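Local coordinates for protein DNA polymerase (Bacillus phage phi29, PDB 2PY5) that replicates the viral DNA from a protein primer by strand displacement, with high processivity and fidelity, and proofreads it with a 3'-5' exonuclease activity, at residues V276-I288 with V345-T357. The protein carries 2 engineered substitutions. Residues are numbered along the deposited sequence; the frame is centred on the assembly and turned at random. Where two conformers were deposited one is given.
Sequences VWDEDYPLHIQHI and VEYISGLKFKATT. With EDO (1,2-ethanediol), chain V.
F353 and L351 each give a backbone N-H across to L283 O and I285 O, and I285 returns its own to L351 O. This antiparallel pairing of 283-288 with 345-356 belongs to a sheet that also holds 267-272 and 324-329, in the region for initiation and polymerization. I348 is an extra residue in its strand, a beta bulge opposite H287, whose O takes I348 N while its N gives to S349 O. The Q286 side chain bends at chi2 (71°) and bonds back to H287 O, NE2 to O 3.1 Å and nearly straight; I348 N reaches that oxygen from the opposite face of its plane. Q286 is held further by G273 O and Y275 N, and its amide stands almost perpendicular to the Y347 ring, with CD 3.6 Å from Y347 CD2 at the ring edge.

Charge pairs the loop to the strand. K352, extended beyond CG, runs past Y281 CB and puts NZ 2.8 Å from D278 OD2, on the anti lone pair. OD2 is gripped a second time by 1,2-ethanediol O2 (2.6 Å), probably from the crystallisation liquor. Water 1 ties NZ to V276 O. D278 OD1 accepts from D280 N in an Asx turn.

Among the rings, K354 CG lies over one face of Y281, 3.9 Å from its centroid. I348 CB meets the H287 ring off-centre, and water 3 links H287 ND1 to S349 OG; H287 NE2 binds D325.

Apolar contacts include L283 CD1 on A355 CB (3.6 Å), I285 CD1 against F353 CE1, and I288 CD1 pressed on V345 CG1.

Regular pairing thus runs from L283-F353 to Q286-G350 until the bulge shifts the register, while the lysine-aspartate bridge ties the loop before 283 to the strand reaching T356, a single-stranded-DNA-binding residue.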
loop_
_atom_site.group_PDB
_atom_site.type_symbol
_atom_site.label_atom_id
_atom_site.label_comp_id
_atom_site.label_asym_id
_atom_site.label_seq_id
_atom_site.Cartn_x
_atom_site.Cartn_y
_atom_site.Cartn_z
ATOM N N VAL F 276 -18.400 22.365 -21.360
ATOM C CA VAL F 276 -19.165 22.172 -22.615
ATOM C C VAL F 276 -18.525 21.007 -23.361
ATOM O O VAL F 276 -17.294 20.948 -23.510
ATOM C CB VAL F 276 -19.187 23.430 -23.494
ATOM C CG1 VAL F 276 -19.896 23.156 -24.836
ATOM C CG2 VAL F 276 -19.876 24.585 -22.750
ATOM N N TRP F 277 -19.362 20.049 -23.762
ATOM C CA TRP F 277 -18.919 18.855 -24.490
ATOM C C TRP F 277 -17.949 19.201 -25.596
ATOM O O TRP F 277 -18.220 20.072 -26.436
ATOM C CB TRP F 277 -20.129 18.114 -25.087
ATOM C CG TRP F 277 -19.786 16.964 -26.060
ATOM C CD1 TRP F 277 -20.153 16.867 -27.361
ATOM C CD2 TRP F 277 -19.043 15.772 -25.769
ATOM N NE1 TRP F 277 -19.673 15.702 -27.908
ATOM C CE2 TRP F 277 -18.991 15.011 -26.954
ATOM C CE3 TRP F 277 -18.408 15.281 -24.628
ATOM C CZ2 TRP F 277 -18.336 13.780 -27.028
ATOM C CZ3 TRP F 277 -17.748 14.062 -24.713
ATOM C CH2 TRP F 277 -17.722 13.329 -25.903
ATOM N N ASP F 278 -16.816 18.492 -25.583
ATOM C CA ASP F 278 -15.803 18.631 -26.613
ATOM C C ASP F 278 -15.377 17.209 -26.976
ATOM O O ASP F 278 -14.713 16.548 -26.191
ATOM C CB ASP F 278 -14.628 19.452 -26.060
ATOM C CG ASP F 278 -13.560 19.748 -27.102
ATOM O OD1 ASP F 278 -13.513 19.067 -28.151
ATOM O OD2 ASP F 278 -12.773 20.684 -26.856
ATOM N N GLU F 279 -15.749 16.730 -28.162
ATOM C CA GLU F 279 -15.349 15.360 -28.536
ATOM C C GLU F 279 -13.824 15.158 -28.524
ATOM O O GLU F 279 -13.368 14.057 -28.320
ATOM C CB GLU F 279 -15.929 14.946 -29.908
ATOM C CG GLU F 279 -15.288 15.589 -31.075
ATOM C CD GLU F 279 -15.642 14.932 -32.426
ATOM O OE1 GLU F 279 -15.845 13.694 -32.516
ATOM O OE2 GLU F 279 -15.667 15.676 -33.394
ATOM N N ASP F 280 -13.055 16.222 -28.765
ATOM C CA ASP F 280 -11.599 16.132 -28.789
ATOM C C ASP F 280 -10.961 16.207 -27.396
ATOM O O ASP F 280 -9.804 15.820 -27.220
ATOM C CB ASP F 280 -11.014 17.232 -29.658
ATOM C CG ASP F 280 -11.347 17.048 -31.121
ATOM O OD1 ASP F 280 -11.688 15.913 -31.530
ATOM O OD2 ASP F 280 -11.267 18.033 -31.862
ATOM N N TYR F 281 -11.699 16.766 -26.431
ATOM C CA TYR F 281 -11.309 16.798 -25.011
ATOM C C TYR F 281 -12.477 16.250 -24.198
ATOM O O TYR F 281 -13.147 17.000 -23.482
ATOM C CB TYR F 281 -10.973 18.222 -24.552
ATOM C CG TYR F 281 -9.698 18.784 -25.141
ATOM C CD1 TYR F 281 -9.658 19.232 -26.436
ATOM C CD2 TYR F 281 -8.543 18.890 -24.382
ATOM C CE1 TYR F 281 -8.501 19.726 -26.990
ATOM C CE2 TYR F 281 -7.376 19.413 -24.921
ATOM C CZ TYR F 281 -7.363 19.825 -26.233
ATOM O OH TYR F 281 -6.209 20.361 -26.820
ATOM N N PRO F 282 -12.763 14.940 -24.349
ATOM C CA PRO F 282 -14.008 14.320 -23.870
ATOM C C PRO F 282 -14.061 13.959 -22.368
ATOM O O PRO F 282 -15.153 13.547 -21.880
ATOM C CB PRO F 282 -14.098 13.063 -24.725
ATOM C CG PRO F 282 -12.676 12.658 -24.893
ATOM C CD PRO F 282 -11.936 13.964 -25.079
ATOM N N LEU F 283 -12.941 14.104 -21.664
ATOM C CA LEU F 283 -12.872 13.894 -20.218
ATOM C C LEU F 283 -12.651 15.227 -19.534
ATOM O O LEU F 283 -12.009 16.121 -20.073
ATOM C CB LEU F 283 -11.735 12.949 -19.823
ATOM C CG LEU F 283 -11.791 11.519 -20.357
ATOM C CD1 LEU F 283 -10.604 10.722 -19.859
ATOM C CD2 LEU F 283 -13.118 10.811 -20.010
ATOM N N HIS F 284 -13.151 15.371 -18.311
ATOM C CA HIS F 284 -12.925 16.612 -17.601
ATOM C C HIS F 284 -12.972 16.431 -16.098
ATOM O O HIS F 284 -13.468 15.430 -15.609
ATOM C CB HIS F 284 -13.893 17.728 -18.044
ATOM C CG HIS F 284 -15.307 17.593 -17.543
ATOM N ND1 HIS F 284 -16.241 16.777 -18.136
ATOM C CD2 HIS F 284 -15.962 18.253 -16.554
ATOM C CE1 HIS F 284 -17.399 16.891 -17.494
ATOM N NE2 HIS F 284 -17.253 17.781 -16.528
ATOM N N ILE F 285 -12.442 17.432 -15.414
ATOM C CA ILE F 285 -12.561 17.584 -13.953
ATOM C C ILE F 285 -13.307 18.893 -13.766
ATOM O O ILE F 285 -12.921 19.910 -14.327
ATOM C CB ILE F 285 -11.177 17.586 -13.266
ATOM C CG1 ILE F 285 -10.547 16.191 -13.332
ATOM C CG2 ILE F 285 -11.304 18.030 -11.771
ATOM C CD1 ILE F 285 -9.068 16.134 -12.929
ATOM N N GLN F 286 -14.385 18.836 -12.986
ATOM C CA GLN F 286 -15.277 19.990 -12.748
ATOM C C GLN F 286 -15.159 20.388 -11.282
ATOM O O GLN F 286 -15.343 19.546 -10.408
ATOM C CB GLN F 286 -16.717 19.609 -13.073
ATOM C CG GLN F 286 -17.760 20.708 -12.859
ATOM C CD GLN F 286 -17.660 21.824 -13.894
ATOM O OE1 GLN F 286 -17.905 21.604 -15.100
ATOM N NE2 GLN F 286 -17.338 23.033 -13.432
ATOM N N HIS F 287 -14.852 21.655 -11.031
ATOM C CA HIS F 287 -14.984 22.253 -9.702
ATOM C C HIS F 287 -16.432 22.705 -9.567
ATOM O O HIS F 287 -16.912 23.533 -10.361
ATOM C CB HIS F 287 -14.029 23.435 -9.540
ATOM C CG HIS F 287 -14.014 24.047 -8.160
ATOM N ND1 HIS F 287 -13.418 25.264 -7.904
ATOM C CD2 HIS F 287 -14.519 23.621 -6.974
ATOM C CE1 HIS F 287 -13.553 25.561 -6.621
ATOM N NE2 HIS F 287 -14.206 24.576 -6.033
ATOM N N ILE F 288 -17.113 22.178 -8.549
ATOM C CA ILE F 288 -18.542 22.408 -8.326
ATOM C C ILE F 288 -18.734 22.665 -6.842
ATOM O O ILE F 288 -18.080 22.024 -6.028
ATOM C CB ILE F 288 -19.399 21.181 -8.798
ATOM C CG1 ILE F 288 -20.889 21.373 -8.508
ATOM C CG2 ILE F 288 -18.888 19.863 -8.189
ATOM C CD1 ILE F 288 -21.778 20.361 -9.224
ATOM N N VAL F 345 -26.454 24.579 -6.999
ATOM C CA VAL F 345 -25.263 24.150 -7.737
ATOM C C VAL F 345 -24.593 25.343 -8.391
ATOM O O VAL F 345 -25.241 26.153 -9.060
ATOM C CB VAL F 345 -25.607 23.103 -8.801
ATOM C CG1 VAL F 345 -24.376 22.674 -9.573
ATOM C CG2 VAL F 345 -26.269 21.884 -8.152
ATOM N N GLU F 346 -23.287 25.466 -8.161
ATOM C CA GLU F 346 -22.481 26.481 -8.797
ATOM C C GLU F 346 -21.347 25.762 -9.502
ATOM O O GLU F 346 -20.562 25.080 -8.864
ATOM C CB GLU F 346 -21.970 27.493 -7.761
ATOM C CG GLU F 346 -23.101 28.212 -7.023
ATOM C CD GLU F 346 -22.648 29.362 -6.148
ATOM O OE1 GLU F 346 -21.600 29.242 -5.487
ATOM O OE2 GLU F 346 -23.369 30.384 -6.102
ATOM N N TYR F 347 -21.317 25.853 -10.832
ATOM C CA TYR F 347 -20.203 25.318 -11.615
ATOM C C TYR F 347 -19.128 26.383 -11.699
ATOM O O TYR F 347 -19.329 27.444 -12.287
ATOM C CB TYR F 347 -20.681 24.921 -13.015
ATOM C CG TYR F 347 -21.596 23.730 -13.019
ATOM C CD1 TYR F 347 -22.979 23.881 -13.045
ATOM C CD2 TYR F 347 -21.076 22.451 -13.009
ATOM C CE1 TYR F 347 -23.819 22.765 -13.051
ATOM C CE2 TYR F 347 -21.893 21.339 -13.018
ATOM C CZ TYR F 347 -23.263 21.495 -13.038
ATOM O OH TYR F 347 -24.046 20.348 -13.047
ATOM N N ILE F 348 -17.971 26.110 -11.097
ATOM C CA ILE F 348 -16.972 27.155 -10.875
ATOM C C ILE F 348 -15.996 27.254 -12.045
ATOM O O ILE F 348 -15.854 28.296 -12.685
ATOM C CB ILE F 348 -16.203 26.927 -9.544
ATOM C CG1 ILE F 348 -17.178 26.753 -8.346
ATOM C CG2 ILE F 348 -15.254 28.097 -9.283
ATOM C CD1 ILE F 348 -18.086 27.934 -8.069
ATOM N N SER F 349 -15.318 26.145 -12.306
ATOM C CA SER F 349 -14.286 26.064 -13.331
ATOM C C SER F 349 -13.899 24.599 -13.485
ATOM O O SER F 349 -14.383 23.736 -12.756
ATOM C CB SER F 349 -13.061 26.884 -12.914
ATOM O OG SER F 349 -12.233 26.177 -12.001
ATOM N N GLY F 350 -12.983 24.317 -14.408
ATOM C CA GLY F 350 -12.437 22.982 -14.492
ATOM C C GLY F 350 -11.325 22.849 -15.512
ATOM O O GLY F 350 -10.793 23.844 -16.003
ATOM N N LEU F 351 -11.000 21.597 -15.803
ATOM C CA LEU F 351 -9.970 21.246 -16.783
ATOM C C LEU F 351 -10.500 20.136 -17.664
ATOM O O LEU F 351 -11.116 19.186 -17.181
ATOM C CB LEU F 351 -8.672 20.765 -16.113
ATOM C CG LEU F 351 -8.050 21.570 -14.974
ATOM C CD1 LEU F 351 -8.655 21.149 -13.650
ATOM C CD2 LEU F 351 -6.526 21.368 -14.945
ATOM N N LYS F 352 -10.258 20.247 -18.972
ATOM C CA LYS F 352 -10.645 19.177 -19.900
ATOM C C LYS F 352 -9.424 18.555 -20.561
ATOM O O LYS F 352 -8.366 19.203 -20.699
ATOM C CB LYS F 352 -11.672 19.642 -20.930
ATOM C CG LYS F 352 -11.201 20.751 -21.832
ATOM C CD LYS F 352 -12.254 21.159 -22.837
ATOM C CE LYS F 352 -11.712 22.174 -23.808
ATOM N NZ LYS F 352 -12.774 22.630 -24.808
ATOM N N PHE F 353 -9.562 17.288 -20.915
ATOM C CA PHE F 353 -8.436 16.475 -21.383
ATOM C C PHE F 353 -8.770 15.712 -22.654
ATOM O O PHE F 353 -9.833 15.131 -22.782
ATOM C CB PHE F 353 -8.041 15.425 -20.331
ATOM C CG PHE F 353 -7.729 16.006 -18.977
ATOM C CD1 PHE F 353 -8.744 16.229 -18.071
ATOM C CD2 PHE F 353 -6.437 16.336 -18.630
ATOM C CE1 PHE F 353 -8.484 16.779 -16.826
ATOM C CE2 PHE F 353 -6.182 16.892 -17.370
ATOM C CZ PHE F 353 -7.226 17.107 -16.495
ATOM N N LYS F 354 -7.784 15.635 -23.532
ATOM C CA LYS F 354 -7.778 14.613 -24.562
ATOM C C LYS F 354 -7.792 13.241 -23.912
ATOM O O LYS F 354 -7.404 13.087 -22.743
ATOM C CB LYS F 354 -6.556 14.751 -25.471
ATOM C CG LYS F 354 -6.410 16.110 -26.088
ATOM C CD LYS F 354 -5.262 16.185 -27.090
ATOM C CE LYS F 354 -3.962 16.495 -26.430
ATOM N NZ LYS F 354 -3.007 17.065 -27.446
ATOM N N ALA F 355 -8.222 12.237 -24.663
ATOM C CA ALA F 355 -8.333 10.916 -24.093
ATOM C C ALA F 355 -8.272 9.815 -25.128
ATOM O O ALA F 355 -8.611 10.019 -26.310
ATOM C CB ALA F 355 -9.624 10.817 -23.286
ATOM N N THR F 356 -7.848 8.646 -24.670
ATOM C CA THR F 356 -7.715 7.491 -25.536
ATOM C C THR F 356 -7.754 6.223 -24.689
ATOM O O THR F 356 -7.497 6.268 -23.470
ATOM C CB THR F 356 -6.414 7.555 -26.346
ATOM O OG1 THR F 356 -6.449 6.550 -27.372
ATOM C CG2 THR F 356 -5.205 7.349 -25.457
ATOM N N THR F 357 -8.068 5.113 -25.337
ATOM C CA THR F 357 -7.905 3.804 -24.748
ATOM C C THR F 357 -6.579 3.259 -25.235
ATOM O O THR F 357 -6.009 3.779 -26.200
ATOM C CB THR F 357 -9.050 2.854 -25.145
ATOM O OG1 THR F 357 -9.025 2.617 -26.570
ATOM C CG2 THR F 357 -10.382 3.435 -24.717
HETATM C C1 EDO V . -9.819 23.248 -27.857
HETATM O O1 EDO V . -8.962 23.224 -28.999
HETATM C C2 EDO V . -11.245 22.892 -28.248
HETATM O O2 EDO V . -11.296 21.587 -28.849
HETATM O O HOH W 1 -15.491 22.814 -24.055
HETATM O O HOH W 2 -9.183 13.060 -27.374
HETATM O O HOH W 3 -11.960 26.999 -9.477
#